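PDB 1UT1: Dr hemagglutinin structural subunit from Escherichia coli, which mediates adherence of uropathogenic Escherichia coli to the upper urinary tract, binds the Dr blood group antigen and agglutinates human erythrocytes even in the presence of D-mannose. Local coordinates for residues T17-T23 against N136-T142; Y91-T97 against I120-D126. The protein carries 3 engineered substitutions. All coordinates share one frame; numbering follows the deposited sequence.

Both interactions are antiparallel strand pairs within the immunoglobulin-like beta-sandwich of this all-beta Dr-family adhesin, their centres about 12 Å apart. Interaction 1 joins strand 16-25, near the start of the chain, to the last strand, 135-147. Interaction 2 pairs strands 89-96 and 118-125 and is nested along the sequence inside the long loop that interaction 1 closes. Strands 118-125 and 135-147 follow each other in the chain, while strand 78-83 pairs with both 89-96 and 135-147 and so ties the two contacts together. Their apolar sides also meet directly: Leu-139 CD2 lies 3.9 Å from Ile-123 CD1, making both contacts part of one hydrophobic interior.

Interaction 1 of 2, residues T17-T23 against N136-T142. With SO4 (sulfate ion), chain O.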
ATOM      1  N   THR A  17       0.426  -9.957  -9.435  1.00 12.16           N
ATOM      2  CA  THR A  17       1.228 -10.346  -8.294  1.00 12.34           C
ATOM      3  C   THR A  17       0.380 -10.509  -7.043  1.00 16.11           C
ATOM      4  O   THR A  17      -0.456  -9.637  -6.712  1.00 15.41           O
ATOM      5  CB  THR A  17       2.297  -9.263  -8.044  1.00 18.21           C
ATOM      6  OG1 THR A  17       3.153  -9.185  -9.192  1.00 18.56           O
ATOM      7  CG2 THR A  17       3.144  -9.565  -6.780  1.00 15.32           C
ATOM      8  N   GLY A  18       0.577 -11.634  -6.370  1.00 12.37           N
ATOM      9  CA  GLY A  18      -0.105 -11.912  -5.113  1.00 12.43           C
ATOM     10  C   GLY A  18       0.917 -11.787  -3.969  1.00 14.57           C
ATOM     11  O   GLY A  18       2.019 -12.351  -4.038  1.00 13.96           O
ATOM     12  N   THR A  19       0.534 -11.078  -2.909  1.00 10.39           N
ATOM     13  CA  THR A  19       1.414 -10.902  -1.772  1.00  9.69           C
ATOM     14  C   THR A  19       0.766 -11.545  -0.552  1.00 16.63           C
ATOM     15  O   THR A  19      -0.368 -11.202  -0.207  1.00 19.71           O
ATOM     16  CB  THR A  19       1.643  -9.403  -1.526  0.65 19.48           C
ATOM     17  OG1 THR A  19       2.190  -8.803  -2.718  0.65 11.90           O
ATOM     18  CG2 THR A  19       2.592  -9.180  -0.349  0.65 19.63           C
ATOM     19  N   THR A  20       1.460 -12.522   0.043  1.00 10.32           N
ATOM     20  CA  THR A  20       0.991 -13.244   1.237  1.00  9.91           C
ATOM     21  C   THR A  20       1.744 -12.691   2.430  1.00 13.98           C
ATOM     22  O   THR A  20       2.970 -12.659   2.435  1.00 12.79           O
ATOM     23  CB  THR A  20       1.289 -14.763   1.105  1.00 16.63           C
ATOM     24  OG1 THR A  20       0.517 -15.298   0.010  1.00 12.62           O
ATOM     25  CG2 THR A  20       0.928 -15.518   2.410  1.00 17.21           C
ATOM     26  N   LYS A  21       1.005 -12.158   3.391  1.00 12.01           N
ATOM     27  CA  LYS A  21       1.597 -11.461   4.518  1.00 10.40           C
ATOM     28  C   LYS A  21       1.207 -12.132   5.811  1.00 16.50           C
ATOM     29  O   LYS A  21       0.080 -12.680   5.947  1.00 14.89           O
ATOM     30  CB  LYS A  21       1.094 -10.025   4.546  1.00 13.63           C
ATOM     31  CG  LYS A  21       1.590  -9.187   3.370  1.00 20.82           C
ATOM     32  CD  LYS A  21       1.208  -7.713   3.553  1.00 27.57           C
ATOM     33  CE  LYS A  21       1.396  -6.918   2.254  1.00 39.80           C
ATOM     34  NZ  LYS A  21       0.338  -5.872   2.062  1.00 47.53           N
ATOM     35  N   LEU A  22       2.114 -12.070   6.779  1.00 10.36           N
ATOM     36  CA  LEU A  22       1.832 -12.639   8.082  1.00 10.45           C
ATOM     37  C   LEU A  22       2.612 -11.839   9.109  1.00 11.64           C
ATOM     38  O   LEU A  22       3.785 -11.645   8.944  1.00 11.75           O
ATOM     39  CB  LEU A  22       2.289 -14.133   8.128  1.00 11.39           C
ATOM     40  CG  LEU A  22       2.237 -14.777   9.516  1.00 16.41           C
ATOM     41  CD1 LEU A  22       0.839 -14.925   9.942  1.00 17.23           C
ATOM     42  CD2 LEU A  22       2.976 -16.121   9.560  1.00 19.90           C
ATOM     43  N   THR A  23       1.957 -11.423  10.187  1.00 10.74           N
ATOM     44  CA  THR A  23       2.658 -10.838  11.314  1.00 10.61           C
ATOM     45  C   THR A  23       2.797 -11.914  12.393  1.00 12.68           C
ATOM     46  O   THR A  23       1.809 -12.547  12.800  1.00 12.43           O
ATOM     47  CB  THR A  23       1.910  -9.624  11.871  1.00 13.85           C
ATOM     48  OG1 THR A  23       1.900  -8.588  10.872  1.00 14.47           O
ATOM     49  CG2 THR A  23       2.589  -9.126  13.145  1.00 11.76           C
ATOM     50  N   ASN A 136       7.018  -8.746  10.671  1.00  9.96           N
ATOM     51  CA  ASN A 136       6.127  -8.816   9.501  1.00  9.36           C
ATOM     52  C   ASN A 136       6.845  -9.553   8.408  1.00 10.69           C
ATOM     53  O   ASN A 136       7.983  -9.228   8.054  1.00 10.09           O
ATOM     54  CB  ASN A 136       5.753  -7.400   9.017  1.00 10.08           C
ATOM     55  CG  ASN A 136       5.165  -6.565  10.116  1.00 22.98           C
ATOM     56  OD1 ASN A 136       4.178  -6.959  10.742  1.00 19.16           O
ATOM     57  ND2 ASN A 136       5.871  -5.502  10.488  1.00 21.19           N
ATOM     58  N   TYR A 137       6.191 -10.573   7.891  1.00  8.48           N
ATOM     59  CA  TYR A 137       6.785 -11.468   6.915  1.00  8.16           C
ATOM     60  C   TYR A 137       5.956 -11.434   5.666  1.00 11.51           C
ATOM     61  O   TYR A 137       4.749 -11.319   5.733  1.00 11.18           O
ATOM     62  CB  TYR A 137       6.786 -12.893   7.489  1.00  9.75           C
ATOM     63  CG  TYR A 137       7.795 -13.066   8.599  1.00  9.52           C
ATOM     64  CD1 TYR A 137       9.058 -13.620   8.344  1.00 11.19           C
ATOM     65  CD2 TYR A 137       7.488 -12.679   9.906  1.00 10.47           C
ATOM     66  CE1 TYR A 137      10.016 -13.729   9.362  1.00 10.02           C
ATOM     67  CE2 TYR A 137       8.416 -12.836  10.951  1.00 11.48           C
ATOM     68  CZ  TYR A 137       9.706 -13.289  10.649  1.00 11.70           C
ATOM     69  OH  TYR A 137      10.632 -13.434  11.666  1.00 11.55           O
ATOM     70  N   THR A 138       6.618 -11.587   4.526  1.00 10.12           N
ATOM     71  CA  THR A 138       5.938 -11.453   3.236  1.00 10.22           C
ATOM     72  C   THR A 138       6.474 -12.476   2.225  1.00 12.46           C
ATOM     73  O   THR A 138       7.696 -12.745   2.185  1.00 11.58           O
ATOM     74  CB  THR A 138       6.190  -9.970   2.653  1.00 13.34           C
ATOM     75  OG1 THR A 138       5.848  -8.980   3.646  1.00 12.68           O
ATOM     76  CG2 THR A 138       5.352  -9.718   1.422  1.00 12.37           C
ATOM     77  N   LEU A 139       5.572 -12.979   1.366  1.00  8.96           N
ATOM     78  CA  LEU A 139       5.942 -13.832   0.244  1.00  9.45           C
ATOM     79  C   LEU A 139       5.223 -13.254  -0.974  1.00 13.60           C
ATOM     80  O   LEU A 139       4.002 -13.085  -0.963  1.00 13.60           O
ATOM     81  CB  LEU A 139       5.508 -15.285   0.434  1.00  9.22           C
ATOM     82  CG  LEU A 139       5.553 -16.141  -0.848  1.00 11.94           C
ATOM     83  CD1 LEU A 139       6.986 -16.316  -1.335  1.00 12.53           C
ATOM     84  CD2 LEU A 139       4.929 -17.516  -0.572  1.00 12.09           C
ATOM     85  N   THR A 140       5.989 -12.875  -1.990  1.00  9.40           N
ATOM     86  CA  THR A 140       5.401 -12.240  -3.167  1.00  9.10           C
ATOM     87  C   THR A 140       5.550 -13.161  -4.392  1.00 11.54           C
ATOM     88  O   THR A 140       6.651 -13.674  -4.658  1.00 12.07           O
ATOM     89  CB  THR A 140       6.102 -10.896  -3.421  1.00 13.09           C
ATOM     90  OG1 THR A 140       5.905 -10.037  -2.282  1.00 14.25           O
ATOM     91  CG2 THR A 140       5.530 -10.227  -4.650  1.00 13.33           C
ATOM     92  N   LEU A 141       4.438 -13.424  -5.081  1.00  8.99           N
ATOM     93  CA  LEU A 141       4.414 -14.350  -6.240  1.00  8.84           C
ATOM     94  C   LEU A 141       3.807 -13.641  -7.449  1.00 12.89           C
ATOM     95  O   LEU A 141       2.741 -13.021  -7.356  1.00 13.74           O
ATOM     96  CB  LEU A 141       3.568 -15.583  -5.935  1.00  9.37           C
ATOM     97  CG  LEU A 141       4.091 -16.483  -4.778  1.00 12.49           C
ATOM     98  CD1 LEU A 141       2.999 -17.491  -4.329  1.00 12.31           C
ATOM     99  CD2 LEU A 141       5.321 -17.218  -5.216  1.00 12.67           C
ATOM    100  N   THR A 142       4.490 -13.741  -8.573  1.00  9.50           N
ATOM    101  CA  THR A 142       4.056 -13.072  -9.796  1.00  9.11           C
ATOM    102  C   THR A 142       3.739 -14.119 -10.844  1.00 10.23           C
ATOM    103  O   THR A 142       4.530 -15.027 -11.086  1.00  9.62           O
ATOM    104  CB  THR A 142       5.181 -12.150 -10.348  1.00 16.03           C
ATOM    105  OG1 THR A 142       5.459 -11.124  -9.387  1.00 14.76           O
ATOM    106  CG2 THR A 142       4.723 -11.491 -11.707  1.00 13.00           C
TER
HETATM  107  S   SO4 O1148      -3.174  -9.708  -3.236  1.00 35.14           S
HETATM  108  O1  SO4 O1148      -3.526  -8.959  -1.983  1.00 35.48           O
HETATM  109  O2  SO4 O1148      -3.138  -8.839  -4.426  1.00 36.56           O
HETATM  110  O3  SO4 O1148      -1.785 -10.218  -3.039  1.00 37.97           O
HETATM  111  O4  SO4 O1148      -4.009 -10.888  -3.333  1.00 36.59           O
HETATM  112  O   HOH W   1       4.933  -7.700  -2.528  1.00 31.54           O
HETATM  113  O   HOH W   2       1.660 -14.748  -2.223  1.00 22.72           O
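Thr-17 and Thr-140 share the same first torsion (chi1 -62° in Thr-17), which sets each CG2 opposite its own backbone N, and the two methyls meet diagonally across an antiparallel strand pair of the immunoglobulin-like sandwich. Thr-17 CG2 lies only 3.3 Å from Thr-140 CG2, a tight contact. Branched threonines suit these extended positions on a partly solvent-accessible face: the methyls pack across the pair, while a water joins Thr-140 OG1 to Thr-19 OG1, a bridge less certain because Thr-19 has two conformers.

At one end of this face Thr-17 OG1 and Thr-142 OG1 approach to 3.0 Å, close enough for a hydrogen bond that is not settled. At the other end the bond is firm: Thr-23 OG1 gives its proton to Asn-136 OD1 at 2.8 Å, in the plane of the amide carbonyl and with a C=O...O angle of 149°. Asn-136 ND2 is hydrogen-bonded to Asp-84 OD2, so both ends of the amide are held.

The other face carries Thr-20, Leu-22, Tyr-137, Leu-139 and Leu-141, all buried. Leu-22, Leu-139 and Tyr-137 pack on Leu-81 of strand 78-83, and Tyr-137 OH is hydrogen-bonded to Pro-133 O. Six backbone bonds join the strands at Gly-18/Leu-141, Thr-20/Leu-139 and Leu-22/Tyr-137. A sulfate, probably from the crystallisation liquor, lies by the outward-facing N of Thr-19 and also binds Asp-34 N of the third subunit.

Buried Thr-20 is satisfied locally. Its N donates almost straight (174°) to Leu-139 O at 2.8 Å, and a water 2.6 Å from Thr-20 OG1 donates to the same carbonyl, Leu-139 O, at 3.1 Å.

Interaction 2 of 2, residues Y91-T97 against I120-D126; sequences YVNIRPT and IIGIYVD
In the antiparallel pairing of strands 89-96 and 118-125, part of the adhesin's beta-sandwich, Arg-95 and Tyr-124 stack on the outer face. The arginine chain bends at chi3 (81°), laying its guanidinium nearly flat, 14° between planes, over one face of the ring. Contact is off-centre, toward the ring's rim: NH2 of Arg-95 sits 3.5 Å from CZ of Tyr-124, a cation-pi arrangement that suits a charged side chain in an exposed place. Gly-122, without a side chain, lets the phenol end of Tyr-124 lie across the backbone.

The opposite face is apolar and turned inward. Ile-94 CG2 meets Ile-121 CG2 tightly at 3.3 Å, while Ile-94 lies beside Ile-123, with its CG1 3.8 Å from CD1 of Ile-123; Ile-94 also touches Phe-79 and Phe-109. Beta-branched residues fit these extended strands.

Backbone bonds tie Asn-93 to Tyr-124 and Arg-95 to Gly-122 in both directions. Past the strand end, Asp-126 N donates to Tyr-91 O at 2.9 Å, from above the carbonyl plane. A water accepts from Asn-93 ND2 and donates to Val-125 O; another donates to Arg-95 O at 2.9 Å and bonds Tyr-124 OH at 2.6 Å.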
ATOM      1  N   TYR A  91      10.259 -20.651   6.370  1.00  9.90           N
ATOM      2  CA  TYR A  91      10.224 -21.581   5.247  1.00  8.85           C
ATOM      3  C   TYR A  91       8.826 -22.108   5.048  1.00 10.72           C
ATOM      4  O   TYR A  91       8.151 -22.518   6.007  1.00  9.60           O
ATOM      5  CB  TYR A  91      11.170 -22.734   5.496  1.00 10.19           C
ATOM      6  CG  TYR A  91      12.610 -22.279   5.442  1.00 12.60           C
ATOM      7  CD1 TYR A  91      13.307 -21.982   6.601  1.00 15.21           C
ATOM      8  CD2 TYR A  91      13.252 -22.131   4.222  1.00 13.69           C
ATOM      9  CE1 TYR A  91      14.643 -21.567   6.553  1.00 16.22           C
ATOM     10  CE2 TYR A  91      14.566 -21.681   4.162  1.00 16.39           C
ATOM     11  CZ  TYR A  91      15.244 -21.389   5.334  1.00 23.00           C
ATOM     12  OH  TYR A  91      16.588 -21.027   5.269  1.00 22.48           O
ATOM     13  N   VAL A  92       8.444 -22.223   3.786  1.00  8.59           N
ATOM     14  CA  VAL A  92       7.119 -22.726   3.464  1.00  8.12           C
ATOM     15  C   VAL A  92       7.139 -23.758   2.341  1.00 10.77           C
ATOM     16  O   VAL A  92       8.018 -23.732   1.464  1.00 10.21           O
ATOM     17  CB  VAL A  92       6.151 -21.560   3.043  1.00 10.35           C
ATOM     18  CG1 VAL A  92       5.888 -20.610   4.232  1.00 10.94           C
ATOM     19  CG2 VAL A  92       6.697 -20.757   1.801  1.00 11.31           C
ATOM     20  N   ASN A  93       6.052 -24.538   2.284  1.00  8.07           N
ATOM     21  CA  ASN A  93       5.736 -25.366   1.122  1.00  9.87           C
ATOM     22  C   ASN A  93       4.616 -24.685   0.370  1.00 12.29           C
ATOM     23  O   ASN A  93       3.790 -23.997   0.961  1.00 10.69           O
ATOM     24  CB  ASN A  93       5.250 -26.735   1.549  1.00 13.72           C
ATOM     25  CG  ASN A  93       6.375 -27.623   1.993  1.00 26.39           C
ATOM     26  OD1 ASN A  93       7.425 -27.704   1.335  1.00 24.25           O
ATOM     27  ND2 ASN A  93       6.204 -28.238   3.148  1.00 18.51           N
ATOM     28  N   ILE A  94       4.640 -24.836  -0.943  1.00  9.83           N
ATOM     29  CA  ILE A  94       3.635 -24.251  -1.831  1.00 11.32           C
ATOM     30  C   ILE A  94       3.008 -25.417  -2.559  1.00 13.02           C
ATOM     31  O   ILE A  94       3.718 -26.241  -3.146  1.00 11.34           O
ATOM     32  CB  ILE A  94       4.332 -23.334  -2.869  1.00 15.50           C
ATOM     33  CG1 ILE A  94       5.053 -22.183  -2.124  1.00 17.13           C
ATOM     34  CG2 ILE A  94       3.345 -22.813  -3.887  1.00 16.10           C
ATOM     35  CD1 ILE A  94       5.866 -21.238  -3.065  1.00 20.58           C
ATOM     36  N   ARG A  95       1.685 -25.548  -2.458  1.00 10.60           N
ATOM     37  CA  ARG A  95       1.011 -26.745  -2.959  1.00 10.47           C
ATOM     38  C   ARG A  95      -0.382 -26.414  -3.529  1.00 11.32           C
ATOM     39  O   ARG A  95      -1.217 -25.893  -2.818  1.00 10.81           O
ATOM     40  CB  ARG A  95       0.859 -27.757  -1.805  1.00 13.89           C
ATOM     41  CG  ARG A  95       0.230 -29.084  -2.228  1.00 28.11           C
ATOM     42  CD  ARG A  95       0.348 -30.113  -1.133  1.00 35.52           C
ATOM     43  NE  ARG A  95      -0.689 -29.937  -0.115  1.00 37.37           N
ATOM     44  CZ  ARG A  95      -0.479 -29.473   1.120  1.00 50.01           C
ATOM     45  NH1 ARG A  95       0.742 -29.105   1.511  1.00 31.69           N
ATOM     46  NH2 ARG A  95      -1.495 -29.355   1.964  1.00 27.17           N
ATOM     47  N   PRO A  96      -0.645 -26.787  -4.777  1.00 11.19           N
ATOM     48  CA  PRO A  96      -2.000 -26.597  -5.355  1.00  9.43           C
ATOM     49  C   PRO A  96      -2.948 -27.491  -4.613  1.00 13.44           C
ATOM     50  O   PRO A  96      -2.537 -28.534  -4.100  1.00 13.15           O
ATOM     51  CB  PRO A  96      -1.857 -27.117  -6.794  1.00 11.64           C
ATOM     52  CG  PRO A  96      -0.753 -28.143  -6.712  1.00 16.78           C
ATOM     53  CD  PRO A  96       0.237 -27.567  -5.674  1.00 13.23           C
ATOM     54  N   THR A  97      -4.224 -27.114  -4.560  1.00 10.31           N
ATOM     55  CA  THR A  97      -5.187 -27.907  -3.791  1.00 11.42           C
ATOM     56  C   THR A  97      -5.800 -29.046  -4.612  1.00 16.41           C
ATOM     57  O   THR A  97      -6.555 -29.856  -4.083  1.00 15.84           O
ATOM     58  CB  THR A  97      -6.333 -27.035  -3.227  1.00  8.93           C
ATOM     59  OG1 THR A  97      -7.145 -26.552  -4.298  1.00 11.36           O
ATOM     60  CG2 THR A  97      -5.807 -25.872  -2.391  1.00  7.84           C
ATOM     61  N   ILE A 120      -6.238 -23.070  -6.577  1.00  9.67           N
ATOM     62  CA  ILE A 120      -5.882 -22.465  -5.308  1.00  8.25           C
ATOM     63  C   ILE A 120      -4.536 -23.045  -4.938  1.00 11.30           C
ATOM     64  O   ILE A 120      -4.342 -24.257  -4.998  1.00  9.01           O
ATOM     65  CB  ILE A 120      -6.895 -22.897  -4.224  1.00 11.20           C
ATOM     66  CG1 ILE A 120      -8.315 -22.437  -4.592  1.00 11.55           C
ATOM     67  CG2 ILE A 120      -6.477 -22.348  -2.847  1.00 11.86           C
ATOM     68  CD1 ILE A 120      -9.416 -23.123  -3.785  1.00 16.51           C
ATOM     69  N   ILE A 121      -3.591 -22.175  -4.618  1.00  9.28           N
ATOM     70  CA  ILE A 121      -2.277 -22.595  -4.148  1.00 10.18           C
ATOM     71  C   ILE A 121      -2.266 -22.312  -2.633  1.00 13.32           C
ATOM     72  O   ILE A 121      -2.565 -21.207  -2.207  1.00 15.40           O
ATOM     73  CB  ILE A 121      -1.172 -21.713  -4.782  1.00 12.62           C
ATOM     74  CG1 ILE A 121      -1.088 -21.921  -6.308  1.00 15.00           C
ATOM     75  CG2 ILE A 121       0.183 -21.972  -4.096  1.00 13.09           C
ATOM     76  CD1 ILE A 121      -0.580 -23.226  -6.707  1.00 15.50           C
ATOM     77  N   GLY A 122      -1.963 -23.318  -1.832  1.00  8.96           N
ATOM     78  CA  GLY A 122      -1.853 -23.140  -0.390  1.00  8.88           C
ATOM     79  C   GLY A 122      -0.379 -22.891  -0.035  1.00 13.04           C
ATOM     80  O   GLY A 122       0.522 -23.515  -0.601  1.00 10.93           O
ATOM     81  N   ILE A 123      -0.153 -22.007   0.918  1.00  8.33           N
ATOM     82  CA  ILE A 123       1.198 -21.734   1.418  1.00  7.28           C
ATOM     83  C   ILE A 123       1.182 -22.257   2.873  1.00 10.95           C
ATOM     84  O   ILE A 123       0.306 -21.847   3.662  1.00 12.08           O
ATOM     85  CB  ILE A 123       1.454 -20.225   1.480  1.00 10.09           C
ATOM     86  CG1 ILE A 123       1.234 -19.559   0.100  1.00 11.76           C
ATOM     87  CG2 ILE A 123       2.887 -19.955   1.998  1.00 12.06           C
ATOM     88  CD1 ILE A 123       2.074 -20.170  -1.045  1.00 15.13           C
ATOM     89  N   TYR A 124       2.123 -23.150   3.223  1.00  8.39           N
ATOM     90  CA  TYR A 124       2.119 -23.775   4.557  1.00  9.02           C
ATOM     91  C   TYR A 124       3.489 -23.704   5.182  1.00 12.03           C
ATOM     92  O   TYR A 124       4.505 -23.829   4.500  1.00 11.47           O
ATOM     93  CB  TYR A 124       1.746 -25.273   4.421  1.00 10.51           C
ATOM     94  CG  TYR A 124       0.468 -25.510   3.655  1.00  9.53           C
ATOM     95  CD1 TYR A 124      -0.770 -25.505   4.317  1.00  9.92           C
ATOM     96  CD2 TYR A 124       0.476 -25.581   2.266  1.00 10.36           C
ATOM     97  CE1 TYR A 124      -1.957 -25.717   3.611  1.00  9.68           C
ATOM     98  CE2 TYR A 124      -0.722 -25.798   1.536  1.00 10.71           C
ATOM     99  CZ  TYR A 124      -1.932 -25.857   2.234  1.00 10.01           C
ATOM    100  OH  TYR A 124      -3.124 -25.996   1.526  1.00 10.46           O
ATOM    101  N   VAL A 125       3.524 -23.642   6.501  1.00  8.92           N
ATOM    102  CA  VAL A 125       4.813 -23.665   7.209  1.00  8.01           C
ATOM    103  C   VAL A 125       5.507 -25.011   6.928  1.00 11.78           C
ATOM    104  O   VAL A 125       4.895 -26.063   7.019  1.00 13.65           O
ATOM    105  CB  VAL A 125       4.586 -23.462   8.737  1.00 10.21           C
ATOM    106  CG1 VAL A 125       5.889 -23.690   9.527  1.00 10.29           C
ATOM    107  CG2 VAL A 125       4.039 -22.041   9.000  1.00  9.96           C
ATOM    108  N   ASP A 126       6.775 -24.968   6.534  1.00  9.91           N
ATOM    109  CA  ASP A 126       7.521 -26.207   6.241  1.00 10.33           C
ATOM    110  C   ASP A 126       8.475 -26.520   7.415  1.00 15.21           C
ATOM    111  O   ASP A 126       9.551 -25.946   7.496  1.00 15.20           O
ATOM    112  CB  ASP A 126       8.352 -26.043   4.954  1.00 12.18           C
ATOM    113  CG  ASP A 126       9.127 -27.325   4.585  1.00 17.62           C
ATOM    114  OD1 ASP A 126       8.834 -28.414   5.157  1.00 18.01           O
ATOM    115  OD2 ASP A 126      10.102 -27.217   3.824  1.00 23.78           O
TER
HETATM  116  O   HOH W   3       4.194 -27.953   4.999  1.00 17.55           O
HETATM  117  O   HOH W   4      -2.864 -27.073  -0.793  1.00 10.94           O
HETATM  118  O   HOH W   5      -6.585 -25.903  -6.930  1.00 11.97           O